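Local coordinates for protein dihydrofolate reductase (Enterococcus faecalis, PDB 4M7U) that probably catalyses the NADPH-dependent reduction of 7,8-dihydrofolate to tetrahydrofolate, a step needed for glycine, purine and DNA precursor synthesis, and binds NADP(H), at residues P29-P33 with N34-F38; L48-G51 with R52-E56; S108-F111 with K112-P116; T134-E138 with I139-V143. All coordinates share one frame; numbering follows the deposited sequence.

Overall arrangement
Interactions 2 and 3, both partly buried, lie nearest the middle of the chain, each centred about 9 Å from its centre, and both set a helix start against the cofactor; they touch where Gly51 meets Val110. Interaction 2 turns strand 47-51 into helix 52-57 and adds a guanidinium and a hydroxyl to its backbone N-H groups; interaction 3 stays on helix 108-114 and its 3-10 end, meeting the pyrophosphate through N-H groups and the adenine through Glu113. Interaction 4 is a surface contact, mostly apolar, that packs against interaction 3 through Phe136 and Ile115. Interaction 1, partly buried, opens helix 33-43 and stands apart, its nearest atoms 7 to 10 Å from theirs; a water joins its polar side chains.

Interaction 1: residues P29-P33 with N34-F38; sequences PWHLP and NDLKF
Leu32 and Asp35 meet where the loop after strand 21-23 turns into helix 33-43. The carbonyl O of Leu32, the N-cap residue, accepts two weak bonds, from Asp35 N at 3.0 Å and from Leu36 N at 3.4 Å. A firmer bond follows, Lys37 N to Pro33 O at 3.0 Å. The Leu32 side chain crosses that of Asp35 at about a right angle, its CD2 resting 3.9 Å from Asp35 CB. Leu36 CD1 comes up to the edge of the His31 imidazole, 3.8 Å from CE1, while Pro33 CD lies over the centre of one face of that ring. With CG anti to the backbone N (chi1 -180°), the Asp35 carboxylate reaches back toward the loop, where a water receives the Trp30 NE1 hydrogen in the plane of the indole and donates to Asp35 OD2 at 2.6 Å. Its OD1 is hydrogen-bonded to Thr124 on strand 120-126 and its side chain touches Ala15 on strand 9-17, which sets the helix start against the dihydrofolate reductase sheet, with Trp30 in the cofactor pocket. Both oxygens of this buried carboxylate thus have partners, fixing its rotation and tying the indole N-H to the helix start through water.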
# COMPACT_ATOMS: atom_id res chain seq x y z
N PRO A 29 4.31 -8.00 -11.43
CA PRO A 29 4.87 -8.40 -12.72
C PRO A 29 6.38 -8.23 -12.82
O PRO A 29 6.94 -8.51 -13.87
CB PRO A 29 4.16 -7.49 -13.73
CG PRO A 29 3.69 -6.33 -12.93
CD PRO A 29 3.47 -6.80 -11.53
N TRP A 30 7.02 -7.79 -11.74
CA TRP A 30 8.48 -7.64 -11.73
C TRP A 30 9.02 -8.20 -10.44
O TRP A 30 8.27 -8.49 -9.51
CB TRP A 30 8.87 -6.17 -11.80
CG TRP A 30 8.20 -5.38 -10.72
CD1 TRP A 30 8.55 -5.32 -9.40
CD2 TRP A 30 7.02 -4.59 -10.86
NE1 TRP A 30 7.67 -4.54 -8.72
CE2 TRP A 30 6.73 -4.07 -9.58
CE3 TRP A 30 6.19 -4.26 -11.93
CZ2 TRP A 30 5.63 -3.22 -9.36
CZ3 TRP A 30 5.11 -3.42 -11.71
CH2 TRP A 30 4.84 -2.92 -10.43
N HIS A 31 10.34 -8.32 -10.36
CA HIS A 31 10.96 -8.63 -9.09
C HIS A 31 12.00 -7.55 -8.84
O HIS A 31 12.86 -7.30 -9.68
CB HIS A 31 11.58 -10.03 -9.11
CG HIS A 31 12.15 -10.46 -7.79
ND1 HIS A 31 11.50 -10.27 -6.59
CD2 HIS A 31 13.32 -11.07 -7.48
CE1 HIS A 31 12.24 -10.74 -5.60
NE2 HIS A 31 13.35 -11.23 -6.12
N LEU A 32 11.90 -6.90 -7.69
CA LEU A 32 12.82 -5.84 -7.30
C LEU A 32 13.06 -5.94 -5.80
O LEU A 32 12.42 -5.23 -5.02
CB LEU A 32 12.24 -4.47 -7.67
CG LEU A 32 13.15 -3.24 -7.59
CD1 LEU A 32 14.27 -3.36 -8.64
CD2 LEU A 32 12.34 -1.95 -7.82
N PRO A 33 13.99 -6.84 -5.39
CA PRO A 33 14.25 -7.16 -3.97
C PRO A 33 14.44 -5.95 -3.06
O PRO A 33 13.94 -5.98 -1.92
CB PRO A 33 15.55 -7.97 -4.02
CG PRO A 33 15.55 -8.61 -5.38
CD PRO A 33 14.82 -7.66 -6.30
N ASN A 34 15.18 -4.93 -3.49
CA ASN A 34 15.40 -3.77 -2.62
C ASN A 34 14.08 -3.10 -2.22
O ASN A 34 13.90 -2.65 -1.09
CB ASN A 34 16.36 -2.74 -3.23
CG ASN A 34 17.76 -3.30 -3.46
OD1 ASN A 34 18.12 -4.34 -2.91
ND2 ASN A 34 18.55 -2.61 -4.29
N ASP A 35 13.14 -3.05 -3.16
CA ASP A 35 11.85 -2.43 -2.86
C ASP A 35 11.06 -3.23 -1.82
O ASP A 35 10.50 -2.66 -0.89
CB ASP A 35 11.05 -2.19 -4.14
CG ASP A 35 9.71 -1.53 -3.86
OD1 ASP A 35 9.70 -0.37 -3.36
OD2 ASP A 35 8.68 -2.17 -4.14
N LEU A 36 11.04 -4.55 -1.96
CA LEU A 36 10.44 -5.41 -0.94
C LEU A 36 11.07 -5.17 0.44
O LEU A 36 10.38 -5.17 1.47
CB LEU A 36 10.57 -6.88 -1.34
CG LEU A 36 9.97 -7.19 -2.72
CD1 LEU A 36 10.23 -8.63 -3.16
CD2 LEU A 36 8.47 -6.86 -2.77
N LYS A 37 12.37 -4.95 0.47
CA LYS A 37 13.05 -4.68 1.73
C LYS A 37 12.65 -3.30 2.29
O LYS A 37 12.38 -3.16 3.48
CB LYS A 37 14.57 -4.86 1.60
CG LYS A 37 15.32 -4.56 2.88
CD LYS A 37 16.76 -5.09 2.87
CE LYS A 37 17.60 -4.50 1.74
NZ LYS A 37 17.67 -5.41 0.55
N PHE A 38 12.58 -2.29 1.42
CA PHE A 38 12.08 -0.98 1.84
C PHE A 38 10.64 -1.10 2.38
O PHE A 38 10.29 -0.50 3.40
CB PHE A 38 12.11 -0.00 0.66
CG PHE A 38 11.50 1.34 0.97
CD1 PHE A 38 12.24 2.32 1.62
CD2 PHE A 38 10.20 1.64 0.59
CE1 PHE A 38 11.69 3.56 1.91
CE2 PHE A 38 9.64 2.89 0.87
CZ PHE A 38 10.38 3.85 1.52
O HOH W 1 8.02 -4.01 -5.85

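Interaction 2: residues L48-G51 with R52-E56; sequences LVLG and RATFE. With NAP (NADP nicotinamide-adenine-dinucleotide phosphate), chain B.
Gly51 and Phe55 join strand 47-51 to helix 52-57; the short strand and helix segments run at 101°, with their axes approaching to 5.2 Å. Gly51 is the N-cap residue, and its carbonyl O accepts the first helical bond from Phe55 N at 3.1 Å. Gly51 CA lies 3.5 Å from NAP O4B of the cofactor ribose. Beside the turn Leu50 CD2 meets Thr54 CG2 at 4.0 Å, the two side chains crossing at about a right angle, and Leu50 CD1 approaches the edge of the Phe55 ring. The other branch of Thr54 serves the cofactor: OG1, beside the backbone N (chi1 -65°), donates to NAP O2A at 2.5 Å, and Thr54 N reaches the same oxygen at 3.1 Å. Arg52 extends and then bends at chi3, which sends NE to NAP O2X (2.6 Å) and NH2 to NAP O1X (3.1 Å) of the 2'-phosphate. Its NH1 forms a salt bridge with Glu56 OE1, met from above the carboxylate plane, while Tyr77 holds Glu56 OE2. Strand, helix and strand 67-71 form a beta-alpha-beta unit, and the helix N-terminus facing a phosphate is characteristic of dinucleotide sites in the dihydrofolate reductase fold.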
# COMPACT_ATOMS: atom_id res chain seq x y z
N LEU A 48 -0.92 -3.27 8.09
CA LEU A 48 -0.98 -3.25 6.64
C LEU A 48 -2.42 -3.57 6.18
O LEU A 48 -2.99 -4.59 6.60
CB LEU A 48 0.00 -4.29 6.07
CG LEU A 48 -0.01 -4.43 4.55
CD1 LEU A 48 0.53 -3.16 3.89
CD2 LEU A 48 0.78 -5.66 4.10
N VAL A 49 -3.00 -2.70 5.35
CA VAL A 49 -4.37 -2.88 4.85
C VAL A 49 -4.35 -3.34 3.40
O VAL A 49 -3.76 -2.67 2.55
CB VAL A 49 -5.20 -1.57 4.94
CG1 VAL A 49 -6.63 -1.79 4.43
CG2 VAL A 49 -5.22 -1.06 6.37
N LEU A 50 -5.01 -4.46 3.12
CA LEU A 50 -5.04 -5.02 1.76
C LEU A 50 -6.47 -5.36 1.31
O LEU A 50 -7.23 -5.98 2.06
CB LEU A 50 -4.18 -6.29 1.69
CG LEU A 50 -2.69 -6.21 2.02
CD1 LEU A 50 -2.08 -7.62 1.99
CD2 LEU A 50 -2.01 -5.32 1.00
N GLY A 51 -6.83 -4.98 0.09
CA GLY A 51 -8.09 -5.43 -0.48
C GLY A 51 -8.04 -6.94 -0.66
O GLY A 51 -6.94 -7.52 -0.70
N ARG A 52 -9.20 -7.59 -0.76
CA ARG A 52 -9.23 -9.05 -0.85
C ARG A 52 -8.41 -9.60 -2.02
O ARG A 52 -7.66 -10.57 -1.85
CB ARG A 52 -10.66 -9.58 -0.91
CG ARG A 52 -10.72 -11.09 -1.17
CD ARG A 52 -12.14 -11.60 -1.36
NE ARG A 52 -12.82 -10.93 -2.47
CZ ARG A 52 -12.64 -11.24 -3.75
NH1 ARG A 52 -11.79 -12.21 -4.09
NH2 ARG A 52 -13.29 -10.58 -4.70
N ALA A 53 -8.54 -8.98 -3.19
CA ALA A 53 -7.92 -9.54 -4.40
C ALA A 53 -6.40 -9.56 -4.29
O ALA A 53 -5.75 -10.54 -4.70
CB ALA A 53 -8.36 -8.78 -5.63
N THR A 54 -5.84 -8.48 -3.76
CA THR A 54 -4.41 -8.39 -3.51
C THR A 54 -3.97 -9.41 -2.47
O THR A 54 -2.94 -10.08 -2.63
CB THR A 54 -4.03 -6.97 -3.01
OG1 THR A 54 -4.29 -6.02 -4.05
CG2 THR A 54 -2.57 -6.88 -2.63
N PHE A 55 -4.74 -9.54 -1.39
CA PHE A 55 -4.43 -10.51 -0.35
C PHE A 55 -4.34 -11.91 -0.94
O PHE A 55 -3.40 -12.66 -0.69
CB PHE A 55 -5.49 -10.49 0.74
CG PHE A 55 -5.24 -11.49 1.83
CD1 PHE A 55 -4.10 -11.42 2.61
CD2 PHE A 55 -6.15 -12.52 2.08
CE1 PHE A 55 -3.87 -12.34 3.63
CE2 PHE A 55 -5.92 -13.43 3.08
CZ PHE A 55 -4.78 -13.35 3.86
N GLU A 56 -5.34 -12.27 -1.75
CA GLU A 56 -5.36 -13.59 -2.35
C GLU A 56 -4.24 -13.74 -3.40
O GLU A 56 -3.70 -14.83 -3.58
CB GLU A 56 -6.76 -13.89 -2.90
CG GLU A 56 -7.81 -13.85 -1.80
CD GLU A 56 -9.22 -14.18 -2.27
OE1 GLU A 56 -9.51 -14.02 -3.48
OE2 GLU A 56 -10.04 -14.60 -1.42
PA NAP B . -8.03 -4.93 -4.53
O1A NAP B . -8.16 -3.39 -4.30
O2A NAP B . -6.76 -5.49 -3.92
O5B NAP B . -9.22 -5.67 -3.83
C5B NAP B . -10.54 -5.36 -4.19
C4B NAP B . -11.51 -5.96 -3.23
O4B NAP B . -11.33 -5.55 -1.80
C3B NAP B . -13.00 -5.97 -3.51
O3B NAP B . -13.52 -6.69 -4.57
C2B NAP B . -13.56 -6.20 -2.16
O2B NAP B . -13.68 -7.48 -1.67
C1B NAP B . -12.72 -5.17 -1.42
N9A NAP B . -12.98 -3.87 -0.90
C8A NAP B . -12.41 -2.75 -1.36
N7A NAP B . -13.05 -1.66 -0.71
C5A NAP B . -14.04 -2.17 0.13
C6A NAP B . -14.95 -1.54 0.99
N6A NAP B . -14.95 -0.10 1.10
N1A NAP B . -15.79 -2.30 1.69
C2A NAP B . -15.77 -3.67 1.59
N3A NAP B . -14.87 -4.29 0.74
C4A NAP B . -14.03 -3.52 0.03
O3 NAP B . -8.11 -5.30 -6.06
PN NAP B . -7.74 -4.35 -7.27
O1N NAP B . -8.80 -3.20 -7.39
O2N NAP B . -6.36 -3.74 -7.13
O5D NAP B . -7.72 -5.29 -8.54
C5D NAP B . -7.41 -6.65 -8.32
C4D NAP B . -8.01 -7.68 -9.27
O4D NAP B . -8.93 -7.24 -10.34
C3D NAP B . -7.13 -8.78 -9.86
O3D NAP B . -7.32 -10.04 -9.49
C2D NAP B . -7.13 -8.51 -11.34
O2D NAP B . -6.81 -9.50 -12.25
C1D NAP B . -8.35 -7.66 -11.62
N1N NAP B . -8.58 -6.86 -12.80
C2N NAP B . -8.69 -7.34 -14.17
C3N NAP B . -9.06 -6.37 -15.30
C7N NAP B . -9.81 -6.95 -16.45
O7N NAP B . -10.66 -7.80 -16.22
N7N NAP B . -9.26 -6.84 -17.76
C4N NAP B . -8.97 -4.84 -15.09
C5N NAP B . -8.54 -4.43 -13.65
C6N NAP B . -8.21 -5.48 -12.58
P2B NAP B . -14.99 -8.28 -2.02
O1X NAP B . -15.12 -8.41 -3.57
O2X NAP B . -14.86 -9.71 -1.40
O3X NAP B . -16.17 -7.53 -1.46

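Interaction 3: residues S108-F111 with K112-P116; sequences SVVF and KELIP. With NAP (NADP nicotinamide-adenine-dinucleotide phosphate), chain B.
Glu113 and Val109, one helical turn apart, are brought together by their first torsions. CG of Glu113 lies anti to its carbonyl carbon (chi1 -61°) and the chain runs extended beyond it, carrying the carboxylate back past Val109 toward the adenine. Val109 CG1, anti to the backbone N (chi1 175°), lies 3.8 Å from Glu113 CD and also packs on the adenine at NAP C8A. Glu113 OE2 accepts a hydrogen bond from the exocyclic amine NAP N6A at 2.9 Å. Glu113 OE1 lies 2.8 Å from NAP N7A, a close approach of two likely acceptors that would be strained unless a proton lies between them. Val110 and Leu114 lie side by side, CG1 of the valine 3.8 Å from CD1 of the leucine; Ile104 of strand 101-104 touches both. Phe111 CB meets Ile115 CD1 at 4.2 Å, while the Phe111 ring meets Trp14 and Phe136. The backbone bonds run i to i-4 from Lys112 N to Ile115 N, with weak i-to-i-3 bonds added from Glu113 N and Leu114 N, and 115-116 is 3-10. The first-turn N-H groups turn instead to the pyrophosphate: Val109 N donates to NAP O1N at 3.0 Å and Val110 N reaches NAP O1A weakly at 3.4 Å, while Ser108 N lies doubtfully close to NAP O2N. The Ser108 hydroxyl bonds to Phe135 O. Amide hydrogens at this helix N-terminus probably help to offset the diphosphate charge, while Glu113 accepts from the adenine amine of the same cofactor.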
# COMPACT_ATOMS: atom_id res chain seq x y z
N SER A 108 -5.88 -1.57 -6.30
CA SER A 108 -6.38 -0.32 -6.91
C SER A 108 -7.67 0.27 -6.28
O SER A 108 -7.75 1.48 -6.03
CB SER A 108 -6.53 -0.49 -8.42
OG SER A 108 -6.96 0.73 -9.00
N VAL A 109 -8.67 -0.57 -6.02
CA VAL A 109 -9.89 -0.10 -5.35
C VAL A 109 -9.60 0.49 -3.97
O VAL A 109 -10.11 1.57 -3.61
CB VAL A 109 -10.93 -1.23 -5.16
CG1 VAL A 109 -12.11 -0.73 -4.35
CG2 VAL A 109 -11.40 -1.73 -6.52
N VAL A 110 -8.77 -0.21 -3.20
CA VAL A 110 -8.39 0.25 -1.88
C VAL A 110 -7.67 1.59 -1.93
O VAL A 110 -7.98 2.50 -1.15
CB VAL A 110 -7.56 -0.81 -1.14
CG1 VAL A 110 -7.18 -0.33 0.25
CG2 VAL A 110 -8.37 -2.07 -1.01
N PHE A 111 -6.72 1.73 -2.85
CA PHE A 111 -5.99 3.01 -3.01
C PHE A 111 -6.91 4.20 -3.32
O PHE A 111 -6.85 5.25 -2.68
CB PHE A 111 -4.94 2.89 -4.12
CG PHE A 111 -3.69 2.16 -3.72
CD1 PHE A 111 -3.10 2.37 -2.48
CD2 PHE A 111 -3.09 1.27 -4.59
CE1 PHE A 111 -1.92 1.69 -2.12
CE2 PHE A 111 -1.92 0.59 -4.25
CZ PHE A 111 -1.34 0.80 -3.00
N LYS A 112 -7.78 4.02 -4.31
CA LYS A 112 -8.73 5.06 -4.72
C LYS A 112 -9.65 5.50 -3.57
O LYS A 112 -9.98 6.68 -3.46
CB LYS A 112 -9.56 4.57 -5.90
CG LYS A 112 -10.30 5.65 -6.67
CD LYS A 112 -11.27 5.01 -7.66
CE LYS A 112 -11.16 5.63 -9.04
NZ LYS A 112 -11.47 7.08 -9.00
N GLU A 113 -10.07 4.57 -2.72
CA GLU A 113 -10.97 4.89 -1.61
C GLU A 113 -10.28 5.51 -0.44
O GLU A 113 -10.87 6.31 0.28
CB GLU A 113 -11.58 3.62 -1.03
CG GLU A 113 -12.40 2.82 -1.95
CD GLU A 113 -12.77 1.52 -1.30
OE1 GLU A 113 -11.85 0.85 -0.75
OE2 GLU A 113 -13.97 1.20 -1.31
N LEU A 114 -9.04 5.10 -0.19
CA LEU A 114 -8.40 5.41 1.08
C LEU A 114 -7.30 6.46 0.96
O LEU A 114 -6.94 7.09 1.96
CB LEU A 114 -7.88 4.13 1.75
CG LEU A 114 -9.02 3.40 2.50
CD1 LEU A 114 -8.66 1.97 2.84
CD2 LEU A 114 -9.34 4.17 3.77
N ILE A 115 -6.79 6.67 -0.24
CA ILE A 115 -5.83 7.76 -0.44
C ILE A 115 -6.37 9.14 0.01
O ILE A 115 -5.62 9.90 0.62
CB ILE A 115 -5.19 7.76 -1.85
CG1 ILE A 115 -4.10 6.69 -1.88
CG2 ILE A 115 -4.60 9.13 -2.19
CD1 ILE A 115 -3.31 6.62 -3.15
N PRO A 116 -7.67 9.44 -0.23
CA PRO A 116 -8.18 10.70 0.34
C PRO A 116 -8.02 10.83 1.86
O PRO A 116 -8.02 11.96 2.35
CB PRO A 116 -9.67 10.67 -0.03
CG PRO A 116 -9.70 9.91 -1.33
CD PRO A 116 -8.67 8.81 -1.12
PA NAP B . -8.03 -4.93 -4.53
O1A NAP B . -8.16 -3.39 -4.30
O2A NAP B . -6.76 -5.49 -3.92
O5B NAP B . -9.22 -5.67 -3.83
C5B NAP B . -10.54 -5.36 -4.19
C4B NAP B . -11.51 -5.96 -3.23
O4B NAP B . -11.33 -5.55 -1.80
C3B NAP B . -13.00 -5.97 -3.51
O3B NAP B . -13.52 -6.69 -4.57
C2B NAP B . -13.56 -6.20 -2.16
O2B NAP B . -13.68 -7.48 -1.67
C1B NAP B . -12.72 -5.17 -1.42
N9A NAP B . -12.98 -3.87 -0.90
C8A NAP B . -12.41 -2.75 -1.36
N7A NAP B . -13.05 -1.66 -0.71
C5A NAP B . -14.04 -2.17 0.13
C6A NAP B . -14.95 -1.54 0.99
N6A NAP B . -14.95 -0.10 1.10
N1A NAP B . -15.79 -2.30 1.69
C2A NAP B . -15.77 -3.67 1.59
N3A NAP B . -14.87 -4.29 0.74
C4A NAP B . -14.03 -3.52 0.03
O3 NAP B . -8.11 -5.30 -6.06
PN NAP B . -7.74 -4.35 -7.27
O1N NAP B . -8.80 -3.20 -7.39
O2N NAP B . -6.36 -3.74 -7.13
O5D NAP B . -7.72 -5.29 -8.54
C5D NAP B . -7.41 -6.65 -8.32
C4D NAP B . -8.01 -7.68 -9.27
O4D NAP B . -8.93 -7.24 -10.34
C3D NAP B . -7.13 -8.78 -9.86
O3D NAP B . -7.32 -10.04 -9.49
C2D NAP B . -7.13 -8.51 -11.34
O2D NAP B . -6.81 -9.50 -12.25
C1D NAP B . -8.35 -7.66 -11.62
N1N NAP B . -8.58 -6.86 -12.80
C2N NAP B . -8.69 -7.34 -14.17
C3N NAP B . -9.06 -6.37 -15.30
C7N NAP B . -9.81 -6.95 -16.45
O7N NAP B . -10.66 -7.80 -16.22
N7N NAP B . -9.26 -6.84 -17.76
C4N NAP B . -8.97 -4.84 -15.09
C5N NAP B . -8.54 -4.43 -13.65
C6N NAP B . -8.21 -5.48 -12.58
P2B NAP B . -14.99 -8.28 -2.02
O1X NAP B . -15.12 -8.41 -3.57
O2X NAP B . -14.86 -9.71 -1.40
O3X NAP B . -16.17 -7.53 -1.46

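Interaction 4: residues T134-E138 with I139-V143; sequences TFFPE and IDWSV. With NAP (NADP nicotinamide-adenine-dinucleotide phosphate), chain B.
Phe136 and Ile139 pack together just beyond strand 134-135, which pairs antiparallel with strand 21-23 beside the NADP(H) site; the segment then runs along the surface of the dihydrofolate reductase fold to strand 144-151. From CB the Phe136 side chain points toward the later segment, with CG anti to the backbone N (chi1 -170°). Its ring carries Pro137 CD over one face, 3.3 Å above the plane and offset toward the rim. CZ packs against Ile115 CD1, just past helix 108-114. CE2 reaches Ile139 CG2 at 4.0 Å and Trp141 CZ2 at 4.2 Å, both approaching the phenyl ring obliquely. The ring also stacks on Trp14. Ile139 bridges the rest of the cluster: CG2 also lies near Pro137 CG, while CD1 sits over the centre of one face of the Trp141 indole, 3.7 Å above its plane. That tryptophan meets Tyr167 as well. No direct hydrogen bond links the two segments, but a water donates to Pro137 O and accepts from Trp141 NE1, tying the indole back to the chain before it. At the cofactor end, Thr134 OG1 lies near the nicotinamide. Farther on, Asp140 forms an Asx turn: its OD2 accepts from Ser142 N at 3.1 Å from above the carboxylate plane, and from Ser142 OG on the syn side at 2.6 Å.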
# COMPACT_ATOMS: atom_id res chain seq x y z
N THR A 134 -3.71 -4.56 -13.85
CA THR A 134 -4.17 -3.68 -12.77
C THR A 134 -3.28 -2.45 -12.61
O THR A 134 -2.06 -2.55 -12.47
CB THR A 134 -4.20 -4.43 -11.42
OG1 THR A 134 -4.85 -5.69 -11.59
CG2 THR A 134 -4.93 -3.59 -10.37
N PHE A 135 -3.91 -1.28 -12.61
CA PHE A 135 -3.20 -0.03 -12.65
C PHE A 135 -3.46 0.79 -11.41
O PHE A 135 -4.53 0.69 -10.80
CB PHE A 135 -3.64 0.76 -13.89
CG PHE A 135 -3.31 0.07 -15.17
CD1 PHE A 135 -4.08 -0.99 -15.63
CD2 PHE A 135 -2.20 0.45 -15.91
CE1 PHE A 135 -3.76 -1.65 -16.81
CE2 PHE A 135 -1.88 -0.21 -17.10
CZ PHE A 135 -2.66 -1.26 -17.54
N PHE A 136 -2.48 1.61 -11.03
CA PHE A 136 -2.72 2.58 -9.99
C PHE A 136 -3.85 3.48 -10.46
O PHE A 136 -3.87 3.90 -11.62
CB PHE A 136 -1.47 3.40 -9.68
CG PHE A 136 -1.63 4.22 -8.46
CD1 PHE A 136 -1.52 3.64 -7.21
CD2 PHE A 136 -1.95 5.56 -8.56
CE1 PHE A 136 -1.71 4.40 -6.07
CE2 PHE A 136 -2.13 6.33 -7.44
CZ PHE A 136 -2.02 5.74 -6.19
N PRO A 137 -4.82 3.77 -9.58
CA PRO A 137 -6.03 4.47 -10.01
C PRO A 137 -5.79 5.95 -10.21
O PRO A 137 -4.79 6.50 -9.75
CB PRO A 137 -6.98 4.27 -8.83
CG PRO A 137 -6.04 4.19 -7.63
CD PRO A 137 -4.87 3.39 -8.15
N GLU A 138 -6.72 6.59 -10.90
CA GLU A 138 -6.74 8.04 -11.01
C GLU A 138 -7.06 8.64 -9.65
O GLU A 138 -8.13 8.38 -9.08
CB GLU A 138 -7.81 8.47 -12.00
CG GLU A 138 -7.37 8.40 -13.45
CD GLU A 138 -8.46 8.89 -14.38
OE1 GLU A 138 -8.83 8.12 -15.29
OE2 GLU A 138 -8.94 10.04 -14.20
N ILE A 139 -6.15 9.44 -9.10
CA ILE A 139 -6.44 10.13 -7.86
C ILE A 139 -6.31 11.62 -8.04
O ILE A 139 -5.80 12.10 -9.06
CB ILE A 139 -5.50 9.70 -6.72
CG1 ILE A 139 -4.09 10.22 -6.99
CG2 ILE A 139 -5.51 8.18 -6.57
CD1 ILE A 139 -3.15 10.07 -5.82
N ASP A 140 -6.77 12.37 -7.05
CA ASP A 140 -6.58 13.82 -7.05
C ASP A 140 -5.14 14.14 -6.66
O ASP A 140 -4.80 14.16 -5.48
CB ASP A 140 -7.55 14.49 -6.08
CG ASP A 140 -7.41 16.00 -6.06
OD1 ASP A 140 -7.92 16.65 -5.12
OD2 ASP A 140 -6.76 16.55 -6.99
N TRP A 141 -4.29 14.42 -7.65
CA TRP A 141 -2.89 14.76 -7.35
C TRP A 141 -2.68 16.23 -6.92
O TRP A 141 -1.59 16.60 -6.48
CB TRP A 141 -2.00 14.45 -8.55
CG TRP A 141 -1.70 12.97 -8.75
CD1 TRP A 141 -2.28 12.13 -9.65
CD2 TRP A 141 -0.72 12.19 -8.04
NE1 TRP A 141 -1.72 10.87 -9.55
CE2 TRP A 141 -0.77 10.88 -8.57
CE3 TRP A 141 0.18 12.48 -7.01
CZ2 TRP A 141 0.07 9.85 -8.10
CZ3 TRP A 141 1.02 11.46 -6.55
CH2 TRP A 141 0.95 10.16 -7.11
N SER A 142 -3.73 17.05 -7.03
CA SER A 142 -3.61 18.48 -6.74
C SER A 142 -3.35 18.78 -5.27
O SER A 142 -2.81 19.84 -4.93
CB SER A 142 -4.84 19.24 -7.23
OG SER A 142 -5.98 18.93 -6.45
N VAL A 143 -3.72 17.85 -4.39
CA VAL A 143 -3.51 18.03 -2.95
C VAL A 143 -2.18 17.44 -2.45
O VAL A 143 -1.85 17.52 -1.26
CB VAL A 143 -4.69 17.46 -2.13
CG1 VAL A 143 -5.98 18.16 -2.52
CG2 VAL A 143 -4.82 15.96 -2.35
PA NAP B . -8.03 -4.93 -4.53
O1A NAP B . -8.16 -3.39 -4.30
O2A NAP B . -6.76 -5.49 -3.92
O5B NAP B . -9.22 -5.67 -3.83
C5B NAP B . -10.54 -5.36 -4.19
C4B NAP B . -11.51 -5.96 -3.23
O4B NAP B . -11.33 -5.55 -1.80
C3B NAP B . -13.00 -5.97 -3.51
O3B NAP B . -13.52 -6.69 -4.57
C2B NAP B . -13.56 -6.20 -2.16
O2B NAP B . -13.68 -7.48 -1.67
C1B NAP B . -12.72 -5.17 -1.42
N9A NAP B . -12.98 -3.87 -0.90
C8A NAP B . -12.41 -2.75 -1.36
N7A NAP B . -13.05 -1.66 -0.71
C5A NAP B . -14.04 -2.17 0.13
C6A NAP B . -14.95 -1.54 0.99
N6A NAP B . -14.95 -0.10 1.10
N1A NAP B . -15.79 -2.30 1.69
C2A NAP B . -15.77 -3.67 1.59
N3A NAP B . -14.87 -4.29 0.74
C4A NAP B . -14.03 -3.52 0.03
O3 NAP B . -8.11 -5.30 -6.06
PN NAP B . -7.74 -4.35 -7.27
O1N NAP B . -8.80 -3.20 -7.39
O2N NAP B . -6.36 -3.74 -7.13
O5D NAP B . -7.72 -5.29 -8.54
C5D NAP B . -7.41 -6.65 -8.32
C4D NAP B . -8.01 -7.68 -9.27
O4D NAP B . -8.93 -7.24 -10.34
C3D NAP B . -7.13 -8.78 -9.86
O3D NAP B . -7.32 -10.04 -9.49
C2D NAP B . -7.13 -8.51 -11.34
O2D NAP B . -6.81 -9.50 -12.25
C1D NAP B . -8.35 -7.66 -11.62
N1N NAP B . -8.58 -6.86 -12.80
C2N NAP B . -8.69 -7.34 -14.17
C3N NAP B . -9.06 -6.37 -15.30
C7N NAP B . -9.81 -6.95 -16.45
O7N NAP B . -10.66 -7.80 -16.22
N7N NAP B . -9.26 -6.84 -17.76
C4N NAP B . -8.97 -4.84 -15.09
C5N NAP B . -8.54 -4.43 -13.65
C6N NAP B . -8.21 -5.48 -12.58
P2B NAP B . -14.99 -8.28 -2.02
O1X NAP B . -15.12 -8.41 -3.57
O2X NAP B . -14.86 -9.71 -1.40
O3X NAP B . -16.17 -7.53 -1.46
O HOH W 2 -3.36 8.55 -10.90